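Local coordinates for R.Pab1 family restriction endonuclease (Campylobacter coli, PDB 7CFA), which is a restriction DNA glycosylase of the R.PabI family, which probably removes a base from its DNA recognition sequence and so leads to strand cleavage, at residues A[80-83]-A[84-88]; A[108-111]-A[112-115]; A[146-149]-A[150-153]; A[208-211]-A[212-216]; A[224-227]-A[228-232]. The protein carries 2 engineered substitutions. One frame throughout, in Å; residues are numbered along the deposited sequence.

Contact 1 (A[80-83]-A[84-88])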
loop_
_atom_site.group_PDB
_atom_site.type_symbol
_atom_site.label_atom_id
_atom_site.label_comp_id
_atom_site.label_asym_id
_atom_site.label_seq_id
_atom_site.Cartn_x
_atom_site.Cartn_y
_atom_site.Cartn_z
ATOM N N SER A 80 3.983 24.336 -6.282
ATOM C CA SER A 80 3.923 25.744 -5.900
ATOM C C SER A 80 5.071 26.540 -6.503
ATOM O O SER A 80 4.911 27.731 -6.792
ATOM C CB SER A 80 3.923 25.882 -4.379
ATOM O OG SER A 80 5.160 25.466 -3.828
ATOM N N ASP A 81 6.231 25.909 -6.698
ATOM C CA ASP A 81 7.326 26.592 -7.375
ATOM C C ASP A 81 7.009 26.831 -8.845
ATOM O O ASP A 81 7.421 27.852 -9.407
ATOM C CB ASP A 81 8.620 25.792 -7.235
ATOM C CG ASP A 81 9.799 26.481 -7.887
ATOM O OD1 ASP A 81 10.081 27.642 -7.521
ATOM O OD2 ASP A 81 10.445 25.868 -8.762
ATOM N N ILE A 82 6.288 25.906 -9.480
ATOM C CA ILE A 82 5.858 26.116 -10.861
ATOM C C ILE A 82 4.902 27.298 -10.940
ATOM O O ILE A 82 5.041 28.178 -11.797
ATOM C CB ILE A 82 5.219 24.834 -11.425
ATOM C CG1 ILE A 82 6.275 23.740 -11.593
ATOM C CG2 ILE A 82 4.526 25.118 -12.749
ATOM C CD1 ILE A 82 5.692 22.349 -11.745
ATOM N N ILE A 83 3.923 27.340 -10.034
ATOM C CA ILE A 83 2.960 28.434 -10.028
ATOM C C ILE A 83 3.640 29.754 -9.691
ATOM O O ILE A 83 3.278 30.803 -10.238
ATOM C CB ILE A 83 1.811 28.108 -9.055
ATOM C CG1 ILE A 83 1.035 26.888 -9.560
ATOM C CG2 ILE A 83 0.883 29.303 -8.879
ATOM C CD1 ILE A 83 -0.093 26.454 -8.655
ATOM N N PHE A 84 4.644 29.727 -8.811
ATOM C CA PHE A 84 5.353 30.951 -8.453
ATOM C C PHE A 84 6.078 31.541 -9.657
ATOM O O PHE A 84 6.032 32.755 -9.889
ATOM C CB PHE A 84 6.338 30.671 -7.318
ATOM C CG PHE A 84 7.225 31.837 -6.983
ATOM C CD1 PHE A 84 6.781 32.842 -6.140
ATOM C CD2 PHE A 84 8.506 31.926 -7.507
ATOM C CE1 PHE A 84 7.596 33.916 -5.828
ATOM C CE2 PHE A 84 9.323 32.998 -7.200
ATOM C CZ PHE A 84 8.869 33.994 -6.360
ATOM N N GLN A 85 6.763 30.696 -10.432
ATOM C CA GLN A 85 7.540 31.198 -11.562
ATOM C C GLN A 85 6.638 31.752 -12.658
ATOM O O GLN A 85 6.962 32.770 -13.280
ATOM C CB GLN A 85 8.445 30.096 -12.115
ATOM C CG GLN A 85 9.529 29.637 -11.153
ATOM C CD GLN A 85 10.498 28.658 -11.789
ATOM O OE1 GLN A 85 10.965 28.865 -12.910
ATOM N NE2 GLN A 85 10.805 27.580 -11.075
ATOM N N PHE A 86 5.502 31.098 -12.913
ATOM C CA PHE A 86 4.591 31.599 -13.937
ATOM C C PHE A 86 3.853 32.847 -13.471
ATOM O O PHE A 86 3.455 33.672 -14.299
ATOM C CB PHE A 86 3.609 30.508 -14.351
ATOM C CG PHE A 86 4.161 29.573 -15.382
ATOM C CD1 PHE A 86 3.930 29.798 -16.730
ATOM C CD2 PHE A 86 4.932 28.485 -15.008
ATOM C CE1 PHE A 86 4.445 28.946 -17.687
ATOM C CE2 PHE A 86 5.451 27.628 -15.959
ATOM C CZ PHE A 86 5.206 27.860 -17.302
ATOM N N PHE A 87 3.661 33.002 -12.160
ATOM C CA PHE A 87 3.168 34.271 -11.642
ATOM C C PHE A 87 4.256 35.336 -11.663
ATOM O O PHE A 87 3.959 36.517 -11.873
ATOM C CB PHE A 87 2.629 34.097 -10.222
ATOM C CG PHE A 87 2.022 35.346 -9.653
ATOM C CD1 PHE A 87 0.718 35.697 -9.962
ATOM C CD2 PHE A 87 2.753 36.173 -8.816
ATOM C CE1 PHE A 87 0.154 36.847 -9.446
ATOM C CE2 PHE A 87 2.197 37.325 -8.295
ATOM C CZ PHE A 87 0.895 37.663 -8.610
ATOM N N LYS A 88 5.512 34.933 -11.451
ATOM C CA LYS A 88 6.621 35.880 -11.499
ATOM C C LYS A 88 6.803 36.444 -12.901
ATOM O O LYS A 88 7.128 37.626 -13.064
ATOM C CB LYS A 88 7.904 35.197 -11.021
ATOM C CG LYS A 88 9.162 36.033 -11.186
ATOM C CD LYS A 88 10.403 35.250 -10.785
ATOM C CE LYS A 88 11.665 36.068 -11.010
ATOM N NZ LYS A 88 12.894 35.303 -10.664
#
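Ser80 meets Phe84 through the backbone. Phe84 N gives a hydrogen bond to Ser80 O at 2.9 Å, the first of four i to i+4 bonds that join 80-83 to 84-88. The hydroxyl OG of Ser80 turns to other partners, Tyr55 O and Tyr77 N. Asp81 follows and makes the polar side-chain contact. Its CG lies trans to the backbone N (chi1 -178°), and the carboxylate reaches forward to Gln85. Gln85 NE2 donates to Asp81 OD2 at 2.9 Å, but the bond is bent, with 134° at the hydrogen. OD2 lies in the amide plane of Gln85, whereas NE2 stands well above the carboxylate plane; the two planes are 55° apart. Gln85 N also bonds to Asp81 O, so backbone and side chain tie the same pair. Ile82 lies alongside Phe86, with Ile82 CG2 4.1 Å from Phe86 CD2. Ile82 O accepts from Phe86 N and also sits in plane at the ring edge, 3.2 Å from Phe86 CD2. Ile83 O accepts the fourth of these bonds, from Phe87 N. Ile83 packs on Leu212 and Leu215 of helix 208-219, and with Phe84 and Phe87 it meets Ile236 of helix 223-237. Phe86 meets Phe6 edge-to-face, while Ile82 and Phe86 reach strand 8-13 through Tyr10 and Ile8.

Contact 2 (A[108-111]-A[112-115])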
loop_
_atom_site.group_PDB
_atom_site.type_symbol
_atom_site.label_atom_id
_atom_site.label_comp_id
_atom_site.label_asym_id
_atom_site.label_seq_id
_atom_site.Cartn_x
_atom_site.Cartn_y
_atom_site.Cartn_z
ATOM N N GLU A 108 -16.431 24.206 2.508
ATOM C CA GLU A 108 -16.625 23.418 3.716
ATOM C C GLU A 108 -16.427 21.924 3.514
ATOM O O GLU A 108 -16.166 21.220 4.497
ATOM C CB GLU A 108 -18.032 23.654 4.289
ATOM C CG GLU A 108 -18.255 25.051 4.839
ATOM C CD GLU A 108 -19.694 25.287 5.250
ATOM O OE1 GLU A 108 -20.601 24.852 4.509
ATOM O OE2 GLU A 108 -19.918 25.897 6.317
ATOM N N GLU A 109 -16.534 21.422 2.286
ATOM C CA GLU A 109 -16.414 19.996 2.009
ATOM C C GLU A 109 -14.948 19.643 1.787
ATOM O O GLU A 109 -14.329 20.117 0.827
ATOM C CB GLU A 109 -17.248 19.612 0.787
ATOM C CG GLU A 109 -18.725 19.939 0.911
ATOM C CD GLU A 109 -19.521 19.495 -0.301
ATOM O OE1 GLU A 109 -18.914 18.959 -1.253
ATOM O OE2 GLU A 109 -20.756 19.681 -0.301
ATOM N N LEU A 110 -14.398 18.817 2.670
ATOM C CA LEU A 110 -13.031 18.338 2.551
ATOM C C LEU A 110 -13.020 16.868 2.150
ATOM O O LEU A 110 -13.879 16.085 2.568
ATOM C CB LEU A 110 -12.264 18.528 3.862
ATOM C CG LEU A 110 -12.073 19.977 4.297
ATOM C CD1 LEU A 110 -11.412 20.034 5.664
ATOM C CD2 LEU A 110 -11.255 20.742 3.266
ATOM N N ILE A 111 -12.023 16.505 1.341
ATOM C CA ILE A 111 -11.950 15.152 0.796
ATOM C C ILE A 111 -11.765 14.125 1.910
ATOM O O ILE A 111 -12.433 13.086 1.933
ATOM C CB ILE A 111 -10.823 15.069 -0.250
ATOM C CG1 ILE A 111 -11.223 15.831 -1.512
ATOM C CG2 ILE A 111 -10.467 13.618 -0.562
ATOM C CD1 ILE A 111 -10.166 15.829 -2.591
ATOM N N GLU A 112 -10.854 14.394 2.848
ATOM C CA GLU A 112 -10.603 13.440 3.924
ATOM C C GLU A 112 -11.770 13.323 4.896
ATOM O O GLU A 112 -11.788 12.388 5.702
ATOM C CB GLU A 112 -9.323 13.819 4.672
ATOM C CG GLU A 112 -8.066 13.632 3.833
ATOM C CD GLU A 112 -6.794 14.015 4.563
ATOM O OE1 GLU A 112 -6.874 14.398 5.750
ATOM O OE2 GLU A 112 -5.711 13.932 3.945
ATOM N N ASP A 113 -12.740 14.237 4.839
ATOM C CA ASP A 113 -13.952 14.112 5.637
ATOM C C ASP A 113 -15.092 13.440 4.885
ATOM O O ASP A 113 -15.957 12.829 5.522
ATOM C CB ASP A 113 -14.413 15.492 6.128
ATOM C CG ASP A 113 -13.433 16.124 7.099
ATOM O OD1 ASP A 113 -12.801 15.378 7.877
ATOM O OD2 ASP A 113 -13.294 17.365 7.083
ATOM N N LYS A 114 -15.107 13.526 3.555
ATOM C CA LYS A 114 -16.165 12.927 2.750
ATOM C C LYS A 114 -15.813 11.548 2.215
ATOM O O LYS A 114 -16.718 10.749 1.955
ATOM C CB LYS A 114 -16.516 13.840 1.568
ATOM C CG LYS A 114 -16.966 15.237 1.963
ATOM C CD LYS A 114 -18.176 15.194 2.883
ATOM C CE LYS A 114 -18.608 16.595 3.292
ATOM N NZ LYS A 114 -19.788 16.577 4.205
ATOM N N MET A 115 -14.531 11.246 2.029
ATOM C CA MET A 115 -14.137 9.943 1.511
ATOM C C MET A 115 -14.025 8.946 2.655
ATOM O O MET A 115 -13.397 9.229 3.681
ATOM C CB MET A 115 -12.819 10.046 0.748
ATOM C CG MET A 115 -12.911 10.883 -0.523
ATOM S SD MET A 115 -14.136 10.263 -1.703
ATOM C CE MET A 115 -15.448 11.464 -1.518
#
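The carboxylate of Asp113 comes up beside Leu110, and its OD2 does the touching. This oxygen is 3.6 Å from both Leu110 CB and Leu110 CD1, and the two side chains run the same way. The Glu109 and Lys114 side chains cross at about a right angle. Only their aliphatic parts meet, with Glu109 CG 4.1 Å from Lys114 CE. The lysine chain is bent at chi2 (-58°), which goes with CE lying by the glutamate. The charged ends, Glu109 OE2 and Lys114 NZ, stay 5.6 Å apart. Glu109 OE1 instead bonds to Ala128 N of the second subunit. The third carboxylate, on Glu112, forms a salt bridge with Lys160 and accepts from Gly168 N. Leu110 is the N-cap of the short helix 111-114. Its carbonyl oxygen accepts twice: Lys114 N lies in the carbonyl plane at 3.0 Å from Leu110 O, and Asp113 N lies above that plane. Met115 N closes the turn on Ile111 O at 2.8 Å, and Ile111 CG2 packs obliquely on Met115 CG. The turn links helix 94-106 to strand 118-127. Ile111 and Met115 rest on strand 152-159, Leu110 faces Asn223 and Arg226 of helix 223-237, and Val127 and Lys125 of the second subunit pack on Ile111 and Met115.

Contact 3 (A[146-149]-A[150-153])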
loop_
_atom_site.group_PDB
_atom_site.type_symbol
_atom_site.label_atom_id
_atom_site.label_comp_id
_atom_site.label_asym_id
_atom_site.label_seq_id
_atom_site.Cartn_x
_atom_site.Cartn_y
_atom_site.Cartn_z
ATOM N N PHE A 146 -8.576 16.801 -16.173
ATOM C CA PHE A 146 -8.372 18.185 -16.564
ATOM C C PHE A 146 -8.947 18.425 -17.958
ATOM O O PHE A 146 -9.220 17.487 -18.715
ATOM C CB PHE A 146 -6.884 18.540 -16.528
ATOM C CG PHE A 146 -6.273 18.457 -15.154
ATOM C CD1 PHE A 146 -5.641 17.300 -14.727
ATOM C CD2 PHE A 146 -6.331 19.539 -14.290
ATOM C CE1 PHE A 146 -5.077 17.223 -13.465
ATOM C CE2 PHE A 146 -5.772 19.469 -13.027
ATOM C CZ PHE A 146 -5.145 18.309 -12.613
ATOM N N ASN A 147 -9.146 19.703 -18.289
ATOM C CA ASN A 147 -9.704 20.045 -19.595
ATOM C C ASN A 147 -8.847 19.498 -20.729
ATOM O O ASN A 147 -9.374 19.117 -21.781
ATOM C CB ASN A 147 -9.867 21.560 -19.721
ATOM C CG ASN A 147 -10.983 22.096 -18.845
ATOM O OD1 ASN A 147 -11.993 21.425 -18.627
ATOM N ND2 ASN A 147 -10.804 23.309 -18.333
ATOM N N ASN A 148 -7.532 19.439 -20.532
ATOM C CA ASN A 148 -6.654 18.719 -21.447
ATOM C C ASN A 148 -6.809 17.226 -21.187
ATOM O O ASN A 148 -6.401 16.727 -20.133
ATOM C CB ASN A 148 -5.209 19.168 -21.254
ATOM C CG ASN A 148 -4.303 18.737 -22.393
ATOM O OD1 ASN A 148 -4.425 17.631 -22.918
ATOM N ND2 ASN A 148 -3.388 19.616 -22.782
ATOM N N ASN A 149 -7.400 16.507 -22.145
ATOM C CA ASN A 149 -7.719 15.097 -21.946
ATOM C C ASN A 149 -6.486 14.218 -21.775
ATOM O O ASN A 149 -6.634 13.023 -21.501
ATOM C CB ASN A 149 -8.565 14.582 -23.113
ATOM C CG ASN A 149 -9.977 15.138 -23.098
ATOM O OD1 ASN A 149 -10.531 15.426 -22.037
ATOM N ND2 ASN A 149 -10.566 15.291 -24.278
ATOM N N GLU A 150 -5.281 14.772 -21.918
ATOM C CA GLU A 150 -4.074 13.984 -21.699
ATOM C C GLU A 150 -3.690 13.924 -20.225
ATOM O O GLU A 150 -3.070 12.946 -19.792
ATOM C CB GLU A 150 -2.920 14.561 -22.521
ATOM C CG GLU A 150 -3.215 14.690 -24.009
ATOM C CD GLU A 150 -3.176 13.360 -24.740
ATOM O OE1 GLU A 150 -2.197 12.607 -24.562
ATOM O OE2 GLU A 150 -4.128 13.067 -25.495
ATOM N N PHE A 151 -4.050 14.939 -19.447
ATOM C CA PHE A 151 -3.637 15.048 -18.054
ATOM C C PHE A 151 -4.771 14.652 -17.118
ATOM O O PHE A 151 -5.939 14.958 -17.371
ATOM C CB PHE A 151 -3.180 16.473 -17.732
ATOM C CG PHE A 151 -1.929 16.887 -18.451
ATOM C CD1 PHE A 151 -1.993 17.504 -19.689
ATOM C CD2 PHE A 151 -0.687 16.655 -17.888
ATOM C CE1 PHE A 151 -0.839 17.884 -20.349
ATOM C CE2 PHE A 151 0.469 17.032 -18.541
ATOM C CZ PHE A 151 0.394 17.646 -19.774
ATOM N N LEU A 152 -4.414 13.968 -16.033
ATOM C CA LEU A 152 -5.363 13.642 -14.979
ATOM C C LEU A 152 -4.609 13.558 -13.663
ATOM O O LEU A 152 -3.389 13.374 -13.632
ATOM C CB LEU A 152 -6.110 12.328 -15.259
ATOM C CG LEU A 152 -5.350 10.997 -15.208
ATOM C CD1 LEU A 152 -5.330 10.390 -13.805
ATOM C CD2 LEU A 152 -5.943 10.010 -16.201
ATOM N N SER A 153 -5.353 13.694 -12.572
ATOM C CA SER A 153 -4.821 13.464 -11.240
ATOM C C SER A 153 -5.728 12.483 -10.515
ATOM O O SER A 153 -6.952 12.522 -10.674
ATOM C CB SER A 153 -4.697 14.766 -10.437
ATOM O OG SER A 153 -5.966 15.347 -10.208
#
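This is a turn contact between Phe146 and Phe151 and round Asn148, in the loop of a beta hairpin that joins strand 130-145 to strand 152-159. Asn148 to Phe151 form a type I turn, closed by Phe151 N bonding to Asn148 O at 3.0 Å. The side chain of Asn148 adds an Asx turn: Glu150 N donates to Asn148 OD1 at 3.1 Å in a fairly straight bond of 162°. With chi1 at -165° the amide lies on the side of the carbonyl carbon, where OD1 can meet this N-H. The same amide meets the Phe151 ring at its edge, Asn148 CG being 3.8 Å from Phe151 CD1, and the two planes are almost perpendicular. Further down the hairpin, Phe146 N makes a weak, long bond to Phe151 O at 3.4 Å. That oxygen also lies in plane at the edge of the Phe146 ring. Phe146 CD1 touches Phe151 CB at 4.0 Å, and its CE1 reaches Ser153 OG. Leu152 pairs with Cys173 of strand 166-175, and Ser153 pairs with Tyr144. The two phenylalanine side chains pack on Ile210 of helix 208-219, and Glu150 rests on Pro175 and His177.

Contact 4 (A[208-211]-A[212-216])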
loop_
_atom_site.group_PDB
_atom_site.type_symbol
_atom_site.label_atom_id
_atom_site.label_comp_id
_atom_site.label_asym_id
_atom_site.label_seq_id
_atom_site.Cartn_x
_atom_site.Cartn_y
_atom_site.Cartn_z
ATOM N N ILE A 208 -0.722 25.915 -18.139
ATOM C CA ILE A 208 -0.433 26.306 -16.762
ATOM C C ILE A 208 -1.670 26.165 -15.883
ATOM O O ILE A 208 -1.557 25.870 -14.686
ATOM C CB ILE A 208 0.138 27.738 -16.717
ATOM C CG1 ILE A 208 0.518 28.127 -15.285
ATOM C CG2 ILE A 208 -0.851 28.739 -17.300
ATOM C CD1 ILE A 208 1.516 27.188 -14.637
ATOM N N ASN A 209 -2.866 26.347 -16.449
ATOM C CA ASN A 209 -4.082 26.259 -15.648
ATOM C C ASN A 209 -4.325 24.856 -15.109
ATOM O O ASN A 209 -5.083 24.699 -14.146
ATOM C CB ASN A 209 -5.289 26.727 -16.460
ATOM C CG ASN A 209 -5.414 28.236 -16.489
ATOM O OD1 ASN A 209 -6.014 28.837 -15.598
ATOM N ND2 ASN A 209 -4.840 28.859 -17.511
ATOM N N ILE A 210 -3.702 23.837 -15.706
ATOM C CA ILE A 210 -3.744 22.499 -15.127
ATOM C C ILE A 210 -3.124 22.505 -13.737
ATOM O O ILE A 210 -3.661 21.915 -12.793
ATOM C CB ILE A 210 -3.036 21.497 -16.055
ATOM C CG1 ILE A 210 -3.803 21.366 -17.370
ATOM C CG2 ILE A 210 -2.878 20.146 -15.368
ATOM C CD1 ILE A 210 -3.090 20.543 -18.403
ATOM N N PHE A 211 -1.989 23.185 -13.585
ATOM C CA PHE A 211 -1.334 23.239 -12.284
ATOM C C PHE A 211 -2.090 24.135 -11.313
ATOM O O PHE A 211 -2.058 23.894 -10.101
ATOM C CB PHE A 211 0.121 23.686 -12.462
ATOM C CG PHE A 211 0.924 22.753 -13.327
ATOM C CD1 PHE A 211 0.924 22.898 -14.708
ATOM C CD2 PHE A 211 1.651 21.715 -12.767
ATOM C CE1 PHE A 211 1.643 22.033 -15.509
ATOM C CE2 PHE A 211 2.375 20.848 -13.566
ATOM C CZ PHE A 211 2.368 21.007 -14.938
ATOM N N LEU A 212 -2.791 25.154 -11.820
ATOM C CA LEU A 212 -3.636 25.971 -10.952
ATOM C C LEU A 212 -4.824 25.174 -10.427
ATOM O O LEU A 212 -5.173 25.277 -9.244
ATOM C CB LEU A 212 -4.119 27.214 -11.696
ATOM C CG LEU A 212 -3.098 28.337 -11.887
ATOM C CD1 LEU A 212 -3.672 29.432 -12.769
ATOM C CD2 LEU A 212 -2.673 28.902 -10.541
ATOM N N GLU A 213 -5.465 24.381 -11.290
ATOM C CA GLU A 213 -6.555 23.525 -10.830
ATOM C C GLU A 213 -6.057 22.460 -9.861
ATOM O O GLU A 213 -6.802 22.038 -8.970
ATOM C CB GLU A 213 -7.257 22.873 -12.022
ATOM C CG GLU A 213 -8.021 23.855 -12.895
ATOM C CD GLU A 213 -8.831 23.174 -13.981
ATOM O OE1 GLU A 213 -8.838 21.925 -14.036
ATOM O OE2 GLU A 213 -9.464 23.890 -14.784
ATOM N N MET A 214 -4.808 22.019 -10.016
ATOM C CA MET A 214 -4.259 21.029 -9.098
ATOM C C MET A 214 -3.996 21.641 -7.729
ATOM O O MET A 214 -4.180 20.979 -6.700
ATOM C CB MET A 214 -2.976 20.436 -9.675
ATOM C CG MET A 214 -2.570 19.112 -9.058
ATOM S SD MET A 214 -0.976 18.561 -9.684
ATOM C CE MET A 214 -1.148 18.985 -11.414
ATOM N N LEU A 215 -3.557 22.901 -7.697
ATOM C CA LEU A 215 -3.411 23.597 -6.425
ATOM C C LEU A 215 -4.750 23.704 -5.708
ATOM O O LEU A 215 -4.832 23.503 -4.490
ATOM C CB LEU A 215 -2.814 24.986 -6.650
ATOM C CG LEU A 215 -2.397 25.736 -5.384
ATOM C CD1 LEU A 215 -1.203 25.050 -4.736
ATOM C CD2 LEU A 215 -2.091 27.195 -5.685
ATOM N N LYS A 216 -5.814 24.010 -6.454
ATOM C CA LYS A 216 -7.141 24.096 -5.854
ATOM C C LYS A 216 -7.590 22.753 -5.292
ATOM O O LYS A 216 -8.248 22.710 -4.246
ATOM C CB LYS A 216 -8.150 24.608 -6.885
ATOM C CG LYS A 216 -9.531 24.884 -6.314
ATOM C CD LYS A 216 -10.453 25.524 -7.342
ATOM C CE LYS A 216 -10.751 24.579 -8.494
ATOM N NZ LYS A 216 -11.755 25.155 -9.433
#
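Phe211 and Met214 lie side by side on helix 208-219 and point the same way. The methyl end of the methionine does the touching: Met214 CE is 4.1 Å from Phe211 CD2 and approaches the ring obliquely. The methionine chain is extended to SD and then bends (chi3 -41°), which turns CE back toward the ring. The same methyl is 4.5 Å from Ile210 CG2, a looser approach. Earlier in the helix, Asn209 slants across Leu212, and Asn209 OD1 meets Leu212 CD1 at 3.7 Å. Glu213 leans on the backbone instead. Its CG is 3.3 Å from Asn209 O, and its extended chain carries the carboxylate to Tyr144, where OE1 bonds to OH. The backbone of the run is held by helical bonds. Leu212 N reaches Ile208 O at 3.2 Å, Glu213 N reaches Asn209 O at 2.9 Å, and Met214 and Leu215 bond in the same way to Ile210 and Phe211. Phe211 and Met214 also meet Phe172 of strand 166-175, while Phe211 touches Leu201 and Ile203 of strand 198-203. Lys216 makes a cation-pi contact with Phe103 and packs on Ile130 of the second subunit. The chemistry is therefore divided. Apolar groups face the sheet and helix 79-88, the backbone carbonyls are used by the helix itself, and the acid of Glu213 has a tyrosine hydroxyl as partner at the margin of this apolar surface.

Contact 5 (A[224-227]-A[228-232]). Engineered in segment 228-232: Asn228 (natural residue Asp).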
loop_
_atom_site.group_PDB
_atom_site.type_symbol
_atom_site.label_atom_id
_atom_site.label_comp_id
_atom_site.label_asym_id
_atom_site.label_seq_id
_atom_site.Cartn_x
_atom_site.Cartn_y
_atom_site.Cartn_z
ATOM N N ASN A 224 -5.484 20.977 7.006
ATOM C CA ASN A 224 -4.060 21.296 6.968
ATOM C C ASN A 224 -3.616 21.655 5.557
ATOM O O ASN A 224 -2.883 22.633 5.361
ATOM C CB ASN A 224 -3.241 20.125 7.512
ATOM C CG ASN A 224 -3.437 19.917 9.003
ATOM O OD1 ASN A 224 -3.857 20.826 9.718
ATOM N ND2 ASN A 224 -3.127 18.717 9.479
ATOM N N HIS A 225 -4.057 20.883 4.559
ATOM C CA HIS A 225 -3.751 21.218 3.173
ATOM C C HIS A 225 -4.382 22.544 2.772
ATOM O O HIS A 225 -3.770 23.331 2.040
ATOM C CB HIS A 225 -4.222 20.101 2.242
ATOM C CG HIS A 225 -3.372 18.871 2.290
ATOM N ND1 HIS A 225 -2.025 18.887 2.000
ATOM C CD2 HIS A 225 -3.679 17.586 2.585
ATOM C CE1 HIS A 225 -1.538 17.664 2.116
ATOM N NE2 HIS A 225 -2.521 16.856 2.469
ATOM N N ARG A 226 -5.609 22.805 3.231
ATOM C CA ARG A 226 -6.237 24.094 2.963
ATOM C C ARG A 226 -5.390 25.235 3.508
ATOM O O ARG A 226 -5.150 26.229 2.811
ATOM C CB ARG A 226 -7.640 24.138 3.569
ATOM C CG ARG A 226 -8.428 25.390 3.210
ATOM C CD ARG A 226 -9.213 25.919 4.400
ATOM N NE ARG A 226 -10.113 24.917 4.964
ATOM C CZ ARG A 226 -11.387 24.772 4.610
ATOM N NH1 ARG A 226 -11.919 25.563 3.690
ATOM N NH2 ARG A 226 -12.129 23.832 5.179
ATOM N N TYR A 227 -4.919 25.102 4.751
ATOM C CA TYR A 227 -4.110 26.150 5.367
ATOM C C TYR A 227 -2.807 26.365 4.607
ATOM O O TYR A 227 -2.403 27.508 4.373
ATOM C CB TYR A 227 -3.831 25.794 6.829
ATOM C CG TYR A 227 -3.015 26.822 7.587
ATOM C CD1 TYR A 227 -3.634 27.833 8.309
ATOM C CD2 TYR A 227 -1.627 26.773 7.589
ATOM C CE1 TYR A 227 -2.893 28.771 9.006
ATOM C CE2 TYR A 227 -0.878 27.704 8.280
ATOM C CZ TYR A 227 -1.517 28.701 8.987
ATOM O OH TYR A 227 -0.773 29.631 9.676
ATOM N N ASN A 228 -2.138 25.278 4.213
ATOM C CA ASN A 228 -0.855 25.409 3.531
ATOM C C ASN A 228 -1.014 26.073 2.169
ATOM O O ASN A 228 -0.234 26.966 1.814
ATOM C CB ASN A 228 -0.195 24.039 3.388
ATOM C CG ASN A 228 0.226 23.455 4.722
ATOM O OD1 ASN A 228 0.337 24.171 5.716
ATOM N ND2 ASN A 228 0.468 22.150 4.750
ATOM N N VAL A 229 -2.018 25.654 1.393
ATOM C CA VAL A 229 -2.248 26.263 0.085
ATOM C C VAL A 229 -2.571 27.744 0.235
ATOM O O VAL A 229 -2.091 28.582 -0.538
ATOM C CB VAL A 229 -3.359 25.511 -0.671
ATOM C CG1 VAL A 229 -3.713 26.247 -1.951
ATOM C CG2 VAL A 229 -2.915 24.089 -0.983
ATOM N N LEU A 230 -3.381 28.095 1.238
ATOM C CA LEU A 230 -3.695 29.502 1.467
ATOM C C LEU A 230 -2.453 30.303 1.842
ATOM O O LEU A 230 -2.318 31.463 1.434
ATOM C CB LEU A 230 -4.772 29.636 2.548
ATOM C CG LEU A 230 -6.191 29.267 2.103
ATOM C CD1 LEU A 230 -7.161 29.299 3.274
ATOM C CD2 LEU A 230 -6.664 30.195 0.990
ATOM N N GLN A 231 -1.532 29.705 2.602
ATOM C CA GLN A 231 -0.273 30.381 2.899
ATOM C C GLN A 231 0.568 30.552 1.640
ATOM O O GLN A 231 1.255 31.568 1.475
ATOM C CB GLN A 231 0.506 29.603 3.961
ATOM C CG GLN A 231 -0.157 29.570 5.329
ATOM C CD GLN A 231 -0.126 30.915 6.029
ATOM O OE1 GLN A 231 0.821 31.686 5.876
ATOM N NE2 GLN A 231 -1.167 31.204 6.801
ATOM N N ILE A 232 0.522 29.569 0.738
ATOM C CA ILE A 232 1.292 29.644 -0.498
ATOM C C ILE A 232 0.722 30.712 -1.424
ATOM O O ILE A 232 1.471 31.482 -2.038
ATOM C CB ILE A 232 1.335 28.263 -1.175
ATOM C CG1 ILE A 232 2.164 27.291 -0.334
ATOM C CG2 ILE A 232 1.880 28.367 -2.594
ATOM C CD1 ILE A 232 2.265 25.901 -0.918
#
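This contact is one run of helix 223-237, the last helix of the chain, and Tyr227 and Gln231 meet on its outer side. Four backbone bonds hold the run: Asn228 N to Asn224 O, Val229 N to His225 O, Leu230 N to Arg226 O and Gln231 N to Tyr227 O, all at 3.0 Å. Gln231 bends at chi2 (-71°), which brings its amide across the end of the tyrosine. Gln231 NE2 is 3.3 Å from Tyr227 CZ and equally near OH, but the angle to the hydroxyl is too poor for a hydrogen bond. The amide and ring planes are 30° apart, and Gln231 CG touches Tyr227 CE2 at 3.6 Å. The next residue after the tyrosine, Asn228, is engineered and is aspartate in the natural protein. Its OD1 lies in plane at the ring edge, 3.8 Å from Tyr227 CD2. OD1 accepts from Ala69 N, and ND2 bonds to Tyr55 OH. Arg226 runs beside Leu230, CG and CD both 4.1 Å from Leu230 CD1. Arg226 NH1 bonds to Leu104 O and Asn107 O, in and just after the last turn of helix 94-106. Leu230 and Val229 pack on that helix, and Val229 also on Leu215 and Phe218 of helix 208-219.

The contacts follow one another along the chain in the order 1 to 5, and none overlaps the next. Contact 4 lies between contacts 1 and 3, with its centre about 11 Å from each. It touches both, and it also touches contact 5, where Leu215 meets Val229. Contacts 1 and 5 touch through Ser80 and Ile232. Helices 79-88, 208-219 and 223-237 thus form one packed group, and contact 3, the hairpin loop of the antiparallel sheet, packs against that group. Contact 2 stands further out, about 27 Å from contact 1 between centres. It touches contact 5 and packs on the second subunit, which contact 4 also reaches through Lys216.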